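Local coordinates for OTU domain-containing protein wMelOTU (Wolbachia pipientis wMel, PDB 6W9O) that removes ubiquitin as an OTU-family deubiquitinase and probably acts as a bacterial effector, at residues Phe42-Ala47 with Glu193-Arg198; Lys74-Cys79 with Ala115-Asn120; Lys138-Val143 with Tyr176-Thr181. All coordinates share one frame; numbering follows the deposited sequence.

Interaction 1. Residues Phe42-Ala47 with Glu193-Arg198; sequences FYVGQA and EPLLDR
Tyr43 lays one face of its ring over Leu196, with CZ of Tyr43 3.6 Å from CB of Leu196. A chi1 of 62° sets the ring between the backbone N and the carbonyl carbon of Tyr43, which puts it over that CB; its OH bonds to Ser201. These two residues form a hydrogen-bonded antiparallel pair: Tyr43 N donates to Leu196 O at 2.8 Å, and Leu196 N returns a bond to Tyr43 O, also at 2.8 Å. Two residues on, past the non-hydrogen-bonded pair Val44 and Leu195, Gly45 N donates to Pro194 O at 2.9 Å and prolongs the ladder past the end of strand 42-44.

On the opposite face of the sheet Phe42 packs closely too. Its CD1 lies 3.9 Å from CD2 of Leu195, while CE1 of Phe42 is 3.9 Å from CB of Asp197. This CB sits over the ring face toward the rim, and the carboxylate is stacked at 29° to the ring plane. OD2 of Asp197 is held by Asn41 and by the backbone N of Asn199.

The solvent side is looser at Gln46, which is exposed, points away from 193-198, comes no nearer to it than 5.9 Å by its side chain, and bonds to Gln209. Arg198 is exposed as well but laid against Tyr43, its guanidinium plane 50° from the ring plane.

The 42-47 segment is therefore held to 193-198 by three backbone bonds and by hydrocarbon on both sheet faces, while the polar ends of Tyr43 and Gln46 tie it to the chain's C-terminal region.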
ATOM      1  N   PHE A  42      -1.248  -4.820 -17.478  1.00 16.81           N
ATOM      2  CA  PHE A  42      -1.760  -4.614 -16.120  1.00 16.85           C
ATOM      3  C   PHE A  42      -3.257  -4.378 -16.141  1.00 17.65           C
ATOM      4  O   PHE A  42      -3.828  -4.017 -17.176  1.00 20.20           O
ATOM      5  CB  PHE A  42      -1.074  -3.418 -15.417  1.00 15.72           C
ATOM      6  CG  PHE A  42       0.352  -3.745 -14.964  1.00 14.24           C
ATOM      7  CD1 PHE A  42       0.621  -4.060 -13.620  1.00 15.28           C
ATOM      8  CD2 PHE A  42       1.390  -3.728 -15.904  1.00 17.94           C
ATOM      9  CE1 PHE A  42       1.921  -4.381 -13.214  1.00 17.68           C
ATOM     10  CE2 PHE A  42       2.630  -4.043 -15.529  1.00 19.26           C
ATOM     11  CZ  PHE A  42       2.934  -4.351 -14.185  1.00 15.83           C
ATOM     12  N   TYR A  43      -3.898  -4.704 -15.033  1.00 17.54           N
ATOM     13  CA  TYR A  43      -5.347  -4.525 -14.939  1.00 18.13           C
ATOM     14  C   TYR A  43      -5.667  -4.170 -13.504  1.00 15.71           C
ATOM     15  O   TYR A  43      -4.878  -4.426 -12.596  1.00 15.86           O
ATOM     16  CB  TYR A  43      -6.100  -5.798 -15.361  1.00 19.91           C
ATOM     17  CG  TYR A  43      -5.820  -7.008 -14.488  1.00 19.15           C
ATOM     18  CD1 TYR A  43      -6.688  -7.368 -13.478  1.00 19.31           C
ATOM     19  CD2 TYR A  43      -4.714  -7.820 -14.711  1.00 18.63           C
ATOM     20  CE1 TYR A  43      -6.476  -8.474 -12.685  1.00 21.71           C
ATOM     21  CE2 TYR A  43      -4.499  -8.922 -13.905  1.00 18.49           C
ATOM     22  CZ  TYR A  43      -5.361  -9.250 -12.910  1.00 22.35           C
ATOM     23  OH  TYR A  43      -5.071 -10.379 -12.126  1.00 23.06           O
ATOM     24  N   VAL A  44      -6.831  -3.539 -13.312  1.00 17.37           N
ATOM     25  CA  VAL A  44      -7.321  -3.209 -11.980  1.00 17.51           C
ATOM     26  C   VAL A  44      -8.074  -4.412 -11.390  1.00 16.98           C
ATOM     27  O   VAL A  44      -9.088  -4.846 -11.934  1.00 21.22           O
ATOM     28  CB  VAL A  44      -8.201  -1.946 -12.022  1.00 18.96           C
ATOM     29  CG1 VAL A  44      -8.625  -1.609 -10.602  1.00 20.31           C
ATOM     30  CG2 VAL A  44      -7.412  -0.800 -12.657  1.00 18.99           C
ATOM     31  N   GLY A  45      -7.588  -4.918 -10.247  1.00 16.40           N
ATOM     32  CA  GLY A  45      -8.201  -6.020  -9.525  1.00 17.74           C
ATOM     33  C   GLY A  45      -9.282  -5.515  -8.593  1.00 18.45           C
ATOM     34  O   GLY A  45      -9.752  -4.380  -8.689  1.00 20.41           O
ATOM     35  N   GLN A  46      -9.673  -6.363  -7.669  1.00 19.93           N
ATOM     36  CA  GLN A  46     -10.702  -6.044  -6.696  1.00 22.15           C
ATOM     37  C   GLN A  46     -10.093  -6.123  -5.317  1.00 21.29           C
ATOM     38  O   GLN A  46      -9.267  -6.976  -5.054  1.00 26.22           O
ATOM     39  CB  GLN A  46     -11.873  -7.020  -6.753  1.00 26.45           C
ATOM     40  CG  GLN A  46     -12.832  -6.734  -7.874  1.00 42.30           C
ATOM     41  CD  GLN A  46     -12.344  -7.323  -9.171  1.00 53.56           C
ATOM     42  OE1 GLN A  46     -11.935  -8.488  -9.222  1.00 56.13           O
ATOM     43  NE2 GLN A  46     -12.376  -6.525 -10.237  1.00 57.16           N
ATOM     44  N   ALA A  47     -10.525  -5.237  -4.427  1.00 20.86           N
ATOM     45  CA  ALA A  47     -10.111  -5.247  -3.040  1.00 20.17           C
ATOM     46  C   ALA A  47     -11.359  -5.407  -2.174  1.00 21.96           C
ATOM     47  O   ALA A  47     -12.479  -5.020  -2.566  1.00 24.86           O
ATOM     48  CB  ALA A  47      -9.422  -3.893  -2.681  1.00 22.25           C
ATOM     49  N   GLU A 193      -7.526  -0.064  -5.082  1.00 12.46           N
ATOM     50  CA  GLU A 193      -7.605  -1.401  -5.676  0.53 13.95           C
ATOM     51  C   GLU A 193      -6.201  -1.796  -6.060  1.00 12.88           C
ATOM     52  O   GLU A 193      -5.342  -0.942  -6.298  1.00 12.84           O
ATOM     53  CB  GLU A 193      -8.446  -1.371  -6.957  0.53 15.01           C
ATOM     54  CG  GLU A 193      -9.973  -1.186  -6.758  0.53 16.95           C
ATOM     55  CD  GLU A 193     -10.594  -0.321  -7.879  0.53 19.16           C
ATOM     56  OE1 GLU A 193     -10.110   0.810  -8.094  0.53 28.71           O
ATOM     57  OE2 GLU A 193     -11.530  -0.759  -8.554  0.53 24.80           O
ATOM     58  N   PRO A 194      -5.897  -3.097  -6.138  1.00 12.88           N
ATOM     59  CA  PRO A 194      -4.571  -3.532  -6.579  1.00 13.01           C
ATOM     60  C   PRO A 194      -4.482  -3.362  -8.099  1.00 12.09           C
ATOM     61  O   PRO A 194      -5.442  -3.558  -8.844  1.00 14.92           O
ATOM     62  CB  PRO A 194      -4.547  -5.034  -6.198  1.00 13.43           C
ATOM     63  CG  PRO A 194      -5.968  -5.461  -6.343  1.00 13.82           C
ATOM     64  CD  PRO A 194      -6.798  -4.232  -5.814  1.00 16.47           C
ATOM     65  N   LEU A 195      -3.255  -3.023  -8.588  1.00 12.40           N
ATOM     66  CA  LEU A 195      -2.988  -3.048 -10.031  1.00 12.68           C
ATOM     67  C   LEU A 195      -2.141  -4.289 -10.287  1.00 12.58           C
ATOM     68  O   LEU A 195      -1.017  -4.361  -9.801  1.00 14.19           O
ATOM     69  CB  LEU A 195      -2.246  -1.785 -10.444  1.00 12.76           C
ATOM     70  CG  LEU A 195      -2.014  -1.719 -11.952  1.00 14.97           C
ATOM     71  CD1 LEU A 195      -3.328  -1.270 -12.612  1.00 18.07           C
ATOM     72  CD2 LEU A 195      -0.890  -0.738 -12.311  1.00 19.66           C
ATOM     73  N   LEU A 196      -2.716  -5.270 -10.994  1.00 12.56           N
ATOM     74  CA  LEU A 196      -2.073  -6.587 -11.113  1.00 13.13           C
ATOM     75  C   LEU A 196      -1.641  -6.807 -12.546  1.00 17.05           C
ATOM     76  O   LEU A 196      -2.026  -6.088 -13.457  1.00 16.57           O
ATOM     77  CB  LEU A 196      -3.049  -7.669 -10.641  1.00 14.85           C
ATOM     78  CG  LEU A 196      -3.509  -7.518  -9.170  1.00 15.96           C
ATOM     79  CD1 LEU A 196      -4.660  -8.442  -8.780  1.00 18.64           C
ATOM     80  CD2 LEU A 196      -2.315  -7.718  -8.229  1.00 18.26           C
ATOM     81  N   ASP A 197      -0.834  -7.853 -12.760  1.00 14.77           N
ATOM     82  CA  ASP A 197      -0.200  -8.121 -14.059  1.00 15.60           C
ATOM     83  C   ASP A 197      -0.754  -9.425 -14.593  1.00 16.12           C
ATOM     84  O   ASP A 197      -0.612 -10.476 -13.940  1.00 15.71           O
ATOM     85  CB  ASP A 197       1.304  -8.221 -13.806  1.00 16.27           C
ATOM     86  CG  ASP A 197       2.123  -8.406 -15.047  1.00 16.55           C
ATOM     87  OD1 ASP A 197       3.350  -8.235 -14.896  1.00 18.98           O
ATOM     88  OD2 ASP A 197       1.601  -8.712 -16.137  1.00 15.98           O
ATOM     89  N   ARG A 198      -1.364  -9.390 -15.784  1.00 13.98           N
ATOM     90  CA  ARG A 198      -1.893 -10.630 -16.355  1.00 16.93           C
ATOM     91  C   ARG A 198      -0.806 -11.702 -16.495  1.00 14.71           C
ATOM     92  O   ARG A 198      -1.095 -12.916 -16.430  1.00 17.92           O
ATOM     93  CB  ARG A 198      -2.517 -10.395 -17.740  1.00 18.37           C
ATOM     94  CG  ARG A 198      -3.652  -9.365 -17.752  1.00 27.31           C
ATOM     95  CD  ARG A 198      -4.221  -9.226 -19.183  1.00 37.32           C
ATOM     96  NE  ARG A 198      -5.602  -8.759 -19.095  1.00 47.32           N
ATOM     97  CZ  ARG A 198      -5.924  -7.474 -19.019  1.00 52.94           C
ATOM     98  NH1 ARG A 198      -4.962  -6.555 -19.023  1.00 50.28           N
ATOM     99  NH2 ARG A 198      -7.201  -7.103 -18.921  1.00 60.97           N
TER

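Interaction 2. Residues Lys74-Cys79 with Ala115-Asn120; sequences KLRNDC and ADIMRN
Arg76 and Ile117 meet through a guanidinium edge and a backbone carbonyl: NH1 of Arg76 donates to O of Ile117 at 2.9 Å, with an N-H...O angle of 157°. The acceptor lies nearly in the guanidinium plane, yet the donor stands well out of the carbonyl plane of Ile117, so no lone-pair direction is met. With CG anti to its carbonyl carbon (chi1 -71°) and the chain extended as far as NE, the aliphatic part of Arg76 runs beside the same oxygen, CD of Arg76 coming to 3.3 Å from O of Ile117.

One face of the guanidinium is covered by the backbone beyond Ile117. The carbonyl oxygen of Arg119 is 3.0 Å from NH1 of Arg76 but lies above the plane, where the angle is too poor for a hydrogen bond; CA of Asn120 covers the same group, toward its rim. The Arg76 and Asn120 side chains cross at about a right angle, guanidinium and amide planes 61° apart. Arg76 also bonds through NH2 to Ser52 and through NH1 to Arg122 O. Ser52 belongs to the loop entering helix 53-66, which in OTU proteases carries the catalytic cysteine near its start, so Arg76 joins helix 72-84 and the Asp116-Arg119 turn to a segment probably close to the active site.

That turn is of type I, spanned by an Arg119 NH1 to Asp116 OD1 salt bridge of 2.9 Å. Its middle residues, Ile117 and Met118, address the helix differently. Ile117 packs CG1 alongside CB of Cys79 at 3.8 Å, a purely apolar touch. Met118 leaves its backbone pointing away, then bends at chi2 and chi3 until SD rests 3.6 Å from N of Asn77, while its side chain and that of Asn77 run obliquely past one another.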
ATOM      1  N   LYS A  74      -2.637  -9.145   9.148  1.00 18.22           N
ATOM      2  CA  LYS A  74      -1.230  -9.135   9.517  1.00 19.81           C
ATOM      3  C   LYS A  74      -0.579  -7.809   9.127  1.00 18.29           C
ATOM      4  O   LYS A  74       0.250  -7.303   9.882  1.00 17.41           O
ATOM      5  CB  LYS A  74      -0.526 -10.312   8.822  1.00 19.72           C
ATOM      6  CG  LYS A  74       1.021 -10.351   9.015  1.00 26.85           C
ATOM      7  CD  LYS A  74       1.466 -10.463  10.432  1.00 29.70           C
ATOM      8  CE  LYS A  74       2.954 -10.889  10.488  1.00 33.64           C
ATOM      9  NZ  LYS A  74       3.393 -10.980  11.916  1.00 37.78           N
ATOM     10  N   LEU A  75      -0.970  -7.223   7.980  1.00 16.83           N
ATOM     11  CA  LEU A  75      -0.409  -5.933   7.582  1.00 16.44           C
ATOM     12  C   LEU A  75      -0.798  -4.835   8.579  1.00 16.22           C
ATOM     13  O   LEU A  75       0.047  -4.006   8.948  1.00 15.18           O
ATOM     14  CB  LEU A  75      -0.835  -5.541   6.165  1.00 14.87           C
ATOM     15  CG  LEU A  75      -0.283  -6.523   5.134  1.00 16.89           C
ATOM     16  CD1 LEU A  75      -0.942  -6.162   3.811  1.00 18.29           C
ATOM     17  CD2 LEU A  75       1.250  -6.391   4.986  1.00 16.87           C
ATOM     18  N   ARG A  76      -2.050  -4.852   9.079  1.00 15.33           N
ATOM     19  CA  ARG A  76      -2.415  -3.907  10.147  1.00 15.56           C
ATOM     20  C   ARG A  76      -1.578  -4.169  11.387  1.00 17.44           C
ATOM     21  O   ARG A  76      -1.092  -3.236  12.031  1.00 16.08           O
ATOM     22  CB  ARG A  76      -3.910  -4.017  10.490  1.00 15.94           C
ATOM     23  CG  ARG A  76      -4.833  -3.472   9.392  1.00 14.86           C
ATOM     24  CD  ARG A  76      -6.284  -3.651   9.838  1.00 18.28           C
ATOM     25  NE  ARG A  76      -7.230  -3.054   8.872  1.00 17.04           N
ATOM     26  CZ  ARG A  76      -7.539  -1.750   8.837  1.00 17.57           C
ATOM     27  NH1 ARG A  76      -6.974  -0.863   9.685  1.00 16.05           N
ATOM     28  NH2 ARG A  76      -8.423  -1.333   7.926  1.00 16.16           N
ATOM     29  N   ASN A  77      -1.356  -5.454  11.734  1.00 16.77           N
ATOM     30  CA  ASN A  77      -0.539  -5.751  12.916  1.00 15.48           C
ATOM     31  C   ASN A  77       0.911  -5.273  12.753  1.00 15.30           C
ATOM     32  O   ASN A  77       1.535  -4.858  13.739  1.00 18.17           O
ATOM     33  CB  ASN A  77      -0.553  -7.248  13.178  1.00 19.77           C
ATOM     34  CG  ASN A  77      -0.035  -7.550  14.541  1.00 29.34           C
ATOM     35  OD1 ASN A  77      -0.691  -7.208  15.558  1.00 34.04           O
ATOM     36  ND2 ASN A  77       1.144  -8.196  14.607  1.00 34.07           N
ATOM     37  N   ASP A  78       1.441  -5.317  11.530  1.00 16.06           N
ATOM     38  CA  ASP A  78       2.794  -4.797  11.275  1.00 15.86           C
ATOM     39  C   ASP A  78       2.844  -3.297  11.570  1.00 16.88           C
ATOM     40  O   ASP A  78       3.847  -2.777  12.083  1.00 18.91           O
ATOM     41  CB  ASP A  78       3.156  -4.965   9.788  1.00 15.18           C
ATOM     42  CG  ASP A  78       3.355  -6.448   9.339  1.00 17.51           C
ATOM     43  OD1 ASP A  78       3.686  -7.319  10.187  1.00 21.69           O
ATOM     44  OD2 ASP A  78       3.163  -6.661   8.116  1.00 18.18           O
ATOM     45  N   CYS A  79       1.728  -2.609  11.331  1.00 14.33           N
ATOM     46  CA  CYS A  79       1.710  -1.171  11.599  1.00 15.66           C
ATOM     47  C   CYS A  79       1.567  -0.919  13.085  1.00 16.25           C
ATOM     48  O   CYS A  79       2.224  -0.027  13.640  1.00 15.92           O
ATOM     49  CB  CYS A  79       0.553  -0.528  10.813  1.00 15.38           C
ATOM     50  SG  CYS A  79       0.861  -0.596   8.997  1.00 15.56           S
ATOM     51  N   ALA A 115      -4.297   0.886  19.038  1.00 24.47           N
ATOM     52  CA  ALA A 115      -5.631   0.284  19.085  1.00 26.13           C
ATOM     53  C   ALA A 115      -6.385   0.502  17.775  1.00 28.70           C
ATOM     54  O   ALA A 115      -6.964  -0.438  17.218  1.00 27.43           O
ATOM     55  CB  ALA A 115      -6.427   0.852  20.253  1.00 28.81           C
ATOM     56  N   ASP A 116      -6.385   1.746  17.279  1.00 21.66           N
ATOM     57  CA  ASP A 116      -7.228   2.087  16.136  1.00 20.72           C
ATOM     58  C   ASP A 116      -6.797   1.363  14.869  1.00 18.35           C
ATOM     59  O   ASP A 116      -7.656   1.027  14.032  1.00 18.65           O
ATOM     60  CB  ASP A 116      -7.189   3.591  15.889  1.00 19.56           C
ATOM     61  CG  ASP A 116      -8.398   4.076  15.039  1.00 27.89           C
ATOM     62  OD1 ASP A 116      -9.555   3.619  15.289  1.00 28.69           O
ATOM     63  OD2 ASP A 116      -8.187   4.917  14.133  1.00 29.79           O
ATOM     64  N   ILE A 117      -5.483   1.134  14.668  1.00 17.01           N
ATOM     65  CA  ILE A 117      -5.006   0.568  13.423  1.00 16.95           C
ATOM     66  C   ILE A 117      -5.475  -0.871  13.223  1.00 16.58           C
ATOM     67  O   ILE A 117      -5.490  -1.344  12.094  1.00 16.56           O
ATOM     68  CB  ILE A 117      -3.474   0.725  13.322  1.00 15.97           C
ATOM     69  CG1 ILE A 117      -2.968   0.494  11.873  1.00 17.16           C
ATOM     70  CG2 ILE A 117      -2.759  -0.297  14.259  1.00 19.50           C
ATOM     71  CD1 ILE A 117      -3.543   1.481  10.870  1.00 18.90           C
ATOM     72  N   MET A 118      -5.896  -1.544  14.289  1.00 16.83           N
ATOM     73  CA  MET A 118      -6.397  -2.902  14.152  1.00 18.32           C
ATOM     74  C   MET A 118      -7.873  -2.949  13.803  1.00 23.39           C
ATOM     75  O   MET A 118      -8.396  -4.039  13.573  1.00 24.35           O
ATOM     76  CB  MET A 118      -6.156  -3.697  15.435  1.00 21.00           C
ATOM     77  CG  MET A 118      -4.640  -3.838  15.750  1.00 20.95           C
ATOM     78  SD  MET A 118      -3.639  -4.478  14.404  1.00 22.28           S
ATOM     79  CE  MET A 118      -4.407  -6.080  14.061  1.00 24.81           C
ATOM     80  N   ARG A 119      -8.554  -1.803  13.743  1.00 20.42           N
ATOM     81  CA  ARG A 119      -9.986  -1.772  13.444  1.00 20.51           C
ATOM     82  C   ARG A 119     -10.186  -1.628  11.945  1.00 19.24           C
ATOM     83  O   ARG A 119      -9.540  -0.782  11.317  1.00 17.42           O
ATOM     84  CB  ARG A 119     -10.639  -0.571  14.142  1.00 19.42           C
ATOM     85  CG  ARG A 119     -10.504  -0.608  15.662  1.00 22.20           C
ATOM     86  CD  ARG A 119     -11.170   0.616  16.292  1.00 24.14           C
ATOM     87  NE  ARG A 119     -11.076   0.584  17.748  1.00 33.94           N
ATOM     88  CZ  ARG A 119     -10.466   1.500  18.489  1.00 37.19           C
ATOM     89  NH1 ARG A 119      -9.912   2.579  17.937  1.00 35.76           N
ATOM     90  NH2 ARG A 119     -10.433   1.345  19.808  1.00 42.57           N
ATOM     91  N   ASN A 120     -11.077  -2.447  11.361  1.00 19.82           N
ATOM     92  CA  ASN A 120     -11.322  -2.297   9.926  1.00 19.66           C
ATOM     93  C   ASN A 120     -11.867  -0.910   9.593  1.00 20.69           C
ATOM     94  O   ASN A 120     -11.696  -0.462   8.451  1.00 21.27           O
ATOM     95  CB  ASN A 120     -12.318  -3.345   9.452  1.00 22.75           C
ATOM     96  CG  ASN A 120     -11.676  -4.730   9.329  1.00 30.72           C
ATOM     97  OD1 ASN A 120     -10.483  -4.858   9.070  1.00 29.57           O
ATOM     98  ND2 ASN A 120     -12.474  -5.760   9.513  1.00 28.46           N
TER

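Interaction 3. Residues Lys138-Val143 with Tyr176-Thr181; sequences KVKLHV and YDDSST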
ATOM      1  N   LYS A 138      10.533  -4.424   2.288  1.00 15.96           N
ATOM      2  CA  LYS A 138      11.646  -4.071   1.387  1.00 14.87           C
ATOM      3  C   LYS A 138      11.134  -3.909  -0.039  1.00 16.53           C
ATOM      4  O   LYS A 138      11.701  -4.422  -1.005  1.00 19.88           O
ATOM      5  CB  LYS A 138      12.820  -5.078   1.500  1.00 19.69           C
ATOM      6  CG  LYS A 138      13.223  -5.323   2.960  1.00 25.07           C
ATOM      7  CD  LYS A 138      14.738  -5.393   3.143  1.00 41.55           C
ATOM      8  CE  LYS A 138      15.034  -6.030   4.499  1.00 48.51           C
ATOM      9  NZ  LYS A 138      15.181  -5.016   5.588  1.00 54.55           N
ATOM     10  N   VAL A 139       9.998  -3.248  -0.102  1.00 13.88           N
ATOM     11  CA  VAL A 139       9.389  -2.819  -1.403  0.98 13.37           C
ATOM     12  C   VAL A 139       9.059  -1.301  -1.563  1.00 15.76           C
ATOM     13  O   VAL A 139       9.126  -0.367  -0.641  1.00 16.67           O
ATOM     14  CB  VAL A 139       8.107  -3.627  -1.683  0.98 19.73           C
ATOM     15  CG1 VAL A 139       8.382  -5.117  -1.796  0.98 16.61           C
ATOM     16  CG2 VAL A 139       7.037  -3.345  -0.641  0.98 17.75           C
ATOM     17  N   LYS A 140       8.979  -0.943  -2.831  1.00 13.42           N
ATOM     18  CA  LYS A 140       8.533   0.437  -3.127  1.00 14.20           C
ATOM     19  C   LYS A 140       7.069   0.334  -3.487  1.00 14.07           C
ATOM     20  O   LYS A 140       6.660  -0.628  -4.130  1.00 15.65           O
ATOM     21  CB  LYS A 140       9.270   0.998  -4.340  1.00 17.33           C
ATOM     22  CG  LYS A 140      10.739   1.181  -4.108  1.00 22.65           C
ATOM     23  CD  LYS A 140      11.503   1.094  -5.430  1.00 32.89           C
ATOM     24  CE  LYS A 140      11.869  -0.385  -5.671  1.00 45.76           C
ATOM     25  NZ  LYS A 140      12.877  -0.626  -6.759  1.00 50.88           N
ATOM     26  N   LEU A 141       6.256   1.318  -3.075  1.00 12.39           N
ATOM     27  CA  LEU A 141       4.824   1.288  -3.345  1.00 13.30           C
ATOM     28  C   LEU A 141       4.510   2.366  -4.388  1.00 12.05           C
ATOM     29  O   LEU A 141       4.732   3.574  -4.143  1.00 13.67           O
ATOM     30  CB  LEU A 141       4.083   1.612  -2.054  1.00 13.23           C
ATOM     31  CG  LEU A 141       2.605   1.896  -2.235  1.00 13.40           C
ATOM     32  CD1 LEU A 141       1.834   0.733  -2.848  1.00 15.60           C
ATOM     33  CD2 LEU A 141       1.986   2.204  -0.829  1.00 15.71           C
ATOM     34  N   HIS A 142       3.980   1.966  -5.537  1.00 12.26           N
ATOM     35  CA  HIS A 142       3.553   2.867  -6.598  1.00 11.61           C
ATOM     36  C   HIS A 142       2.046   3.031  -6.492  1.00 11.01           C
ATOM     37  O   HIS A 142       1.296   2.037  -6.450  1.00 12.27           O
ATOM     38  CB  HIS A 142       3.882   2.182  -7.933  1.00 14.62           C
ATOM     39  CG  HIS A 142       3.305   2.859  -9.140  1.00 11.46           C
ATOM     40  ND1 HIS A 142       2.796   2.113 -10.189  1.00 12.07           N
ATOM     41  CD2 HIS A 142       3.085   4.170  -9.444  1.00 12.80           C
ATOM     42  CE1 HIS A 142       2.363   2.948 -11.128  1.00 12.28           C
ATOM     43  NE2 HIS A 142       2.501   4.199 -10.684  1.00 13.66           N
ATOM     44  N   VAL A 143       1.592   4.287  -6.353  1.00 13.22           N
ATOM     45  CA  VAL A 143       0.167   4.605  -6.301  1.00 12.44           C
ATOM     46  C   VAL A 143      -0.154   5.400  -7.549  1.00 11.87           C
ATOM     47  O   VAL A 143       0.504   6.418  -7.820  1.00 13.75           O
ATOM     48  CB  VAL A 143      -0.181   5.409  -5.039  1.00 12.56           C
ATOM     49  CG1 VAL A 143      -1.708   5.587  -5.003  1.00 15.60           C
ATOM     50  CG2 VAL A 143       0.320   4.716  -3.764  1.00 14.84           C
ATOM     51  N   TYR A 176       7.786  -0.849 -14.258  1.00 16.05           N
ATOM     52  CA  TYR A 176       6.791  -1.910 -14.255  1.00 16.14           C
ATOM     53  C   TYR A 176       7.401  -3.296 -14.442  1.00 14.84           C
ATOM     54  O   TYR A 176       6.648  -4.283 -14.506  1.00 18.11           O
ATOM     55  CB  TYR A 176       5.771  -1.626 -15.362  1.00 16.69           C
ATOM     56  CG  TYR A 176       4.832  -0.454 -15.055  1.00 16.23           C
ATOM     57  CD1 TYR A 176       3.750  -0.644 -14.216  1.00 16.11           C
ATOM     58  CD2 TYR A 176       5.021   0.780 -15.630  1.00 17.51           C
ATOM     59  CE1 TYR A 176       2.852   0.375 -13.931  1.00 16.85           C
ATOM     60  CE2 TYR A 176       4.121   1.840 -15.350  1.00 18.28           C
ATOM     61  CZ  TYR A 176       3.055   1.577 -14.518  1.00 17.30           C
ATOM     62  OH  TYR A 176       2.141   2.621 -14.226  1.00 22.16           O
ATOM     63  N   ASP A 177       8.732  -3.393 -14.521  1.00 15.34           N
ATOM     64  CA  ASP A 177       9.420  -4.681 -14.584  1.00 15.88           C
ATOM     65  C   ASP A 177      10.198  -4.973 -13.316  1.00 21.00           C
ATOM     66  O   ASP A 177      10.998  -5.901 -13.295  1.00 27.50           O
ATOM     67  CB  ASP A 177      10.368  -4.706 -15.781  1.00 16.46           C
ATOM     68  CG  ASP A 177       9.617  -4.563 -17.091  1.00 25.87           C
ATOM     69  OD1 ASP A 177       8.726  -5.408 -17.365  1.00 25.74           O
ATOM     70  OD2 ASP A 177       9.837  -3.587 -17.823  1.00 26.43           O
ATOM     71  N   ASP A 178      10.004  -4.212 -12.269  1.00 15.89           N
ATOM     72  CA  ASP A 178      10.733  -4.371 -11.017  1.00 14.28           C
ATOM     73  C   ASP A 178       9.894  -5.178 -10.036  1.00 15.09           C
ATOM     74  O   ASP A 178       8.846  -4.706  -9.560  1.00 14.47           O
ATOM     75  CB  ASP A 178      10.960  -2.977 -10.428  1.00 15.58           C
ATOM     76  CG  ASP A 178      11.620  -3.021  -9.052  1.00 21.75           C
ATOM     77  OD1 ASP A 178      11.512  -2.022  -8.308  1.00 21.81           O
ATOM     78  OD2 ASP A 178      12.292  -4.037  -8.717  1.00 21.48           O
ATOM     79  N   SER A 179      10.386  -6.369  -9.665  1.00 16.74           N
ATOM     80  CA  SER A 179       9.622  -7.186  -8.740  1.00 15.59           C
ATOM     81  C   SER A 179       9.563  -6.601  -7.335  1.00 17.44           C
ATOM     82  O   SER A 179       8.767  -7.080  -6.518  1.00 19.77           O
ATOM     83  CB  SER A 179      10.251  -8.605  -8.684  1.00 18.83           C
ATOM     84  OG  SER A 179      11.542  -8.575  -8.131  1.00 26.00           O
ATOM     85  N   SER A 180      10.381  -5.594  -7.023  1.00 14.54           N
ATOM     86  CA  SER A 180      10.324  -4.982  -5.705  0.68 15.90           C
ATOM     87  C   SER A 180       9.461  -3.731  -5.674  1.00 17.39           C
ATOM     88  O   SER A 180       9.482  -3.023  -4.673  1.00 17.54           O
ATOM     89  CB  SER A 180      11.716  -4.637  -5.224  0.68 18.88           C
ATOM     90  OG  SER A 180      12.476  -5.830  -5.031  0.68 19.56           O
ATOM     91  N   THR A 181       8.708  -3.444  -6.736  1.00 14.26           N
ATOM     92  CA  THR A 181       7.699  -2.373  -6.669  1.00 12.31           C
ATOM     93  C   THR A 181       6.337  -3.052  -6.629  1.00 14.90           C
ATOM     94  O   THR A 181       6.047  -3.904  -7.481  1.00 15.82           O
ATOM     95  CB  THR A 181       7.782  -1.497  -7.919  1.00 13.26           C
ATOM     96  OG1 THR A 181       9.029  -0.786  -7.932  1.00 16.78           O
ATOM     97  CG2 THR A 181       6.668  -0.428  -7.939  1.00 14.29           C
TER
HETATM   98  O   HOH W   1      11.894  -6.983  -2.106  1.00 46.30           O
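The hydroxyl of Tyr176 lies at the edge of the His142 imidazole, near its plane, with OH of Tyr176 3.1 Å from CE1 of His142. The two rings are inclined at 80° in an oblique pairing. Beyond them, the His157 ring meets His142 at a small tilt and the His183 ring lies nearly parallel to that of Tyr176; His142 bonds to His183 through ND1 and to His157 through NE2, which fixes its rotation.

The Asp178 carboxylate is approached from above its plane by both of its local donors. Ser180 N reaches OD2 of Asp178 at 3.0 Å, closing an Asx turn, and Thr181 OG1 reaches OD1 of Asp178 at 2.8 Å. The ammonium of Lys140, whose chain bends at chi3, forms a salt bridge to that OD1, although the modelled separation is doubtfully short.

CG2 of Thr181 packs against CB of His142 at 3.8 Å. Lys140 N donates to Ser180 O at 2.8 Å and 168°, nearly straight, beside the parallel bridge of Lys140 with Thr181. This is the opening of two parallel neighbours, strands 140-146 and 181-188, in the central sheet of the OTU fold.

In the fold
Interactions 1 and 3 belong to one mixed sheet. The first joins edge strand 42-44 to 191-197; the third starts the parallel pairing of 140-146 with 181-188, and strand 191-197 lies next to 181-188. Their centres are 14 Å apart, and they touch where CZ of Phe42 comes within 3.7 Å of O of Tyr176. Interaction 2 is among the helices, its centre about 23 Å from that of interaction 1 and 22 Å from that of interaction 3. Along the chain, interaction 2 closes before interaction 3 opens, and both are nested within interaction 1, which thus brings parts near the two ends of the ordered chain together around the OTU protease core.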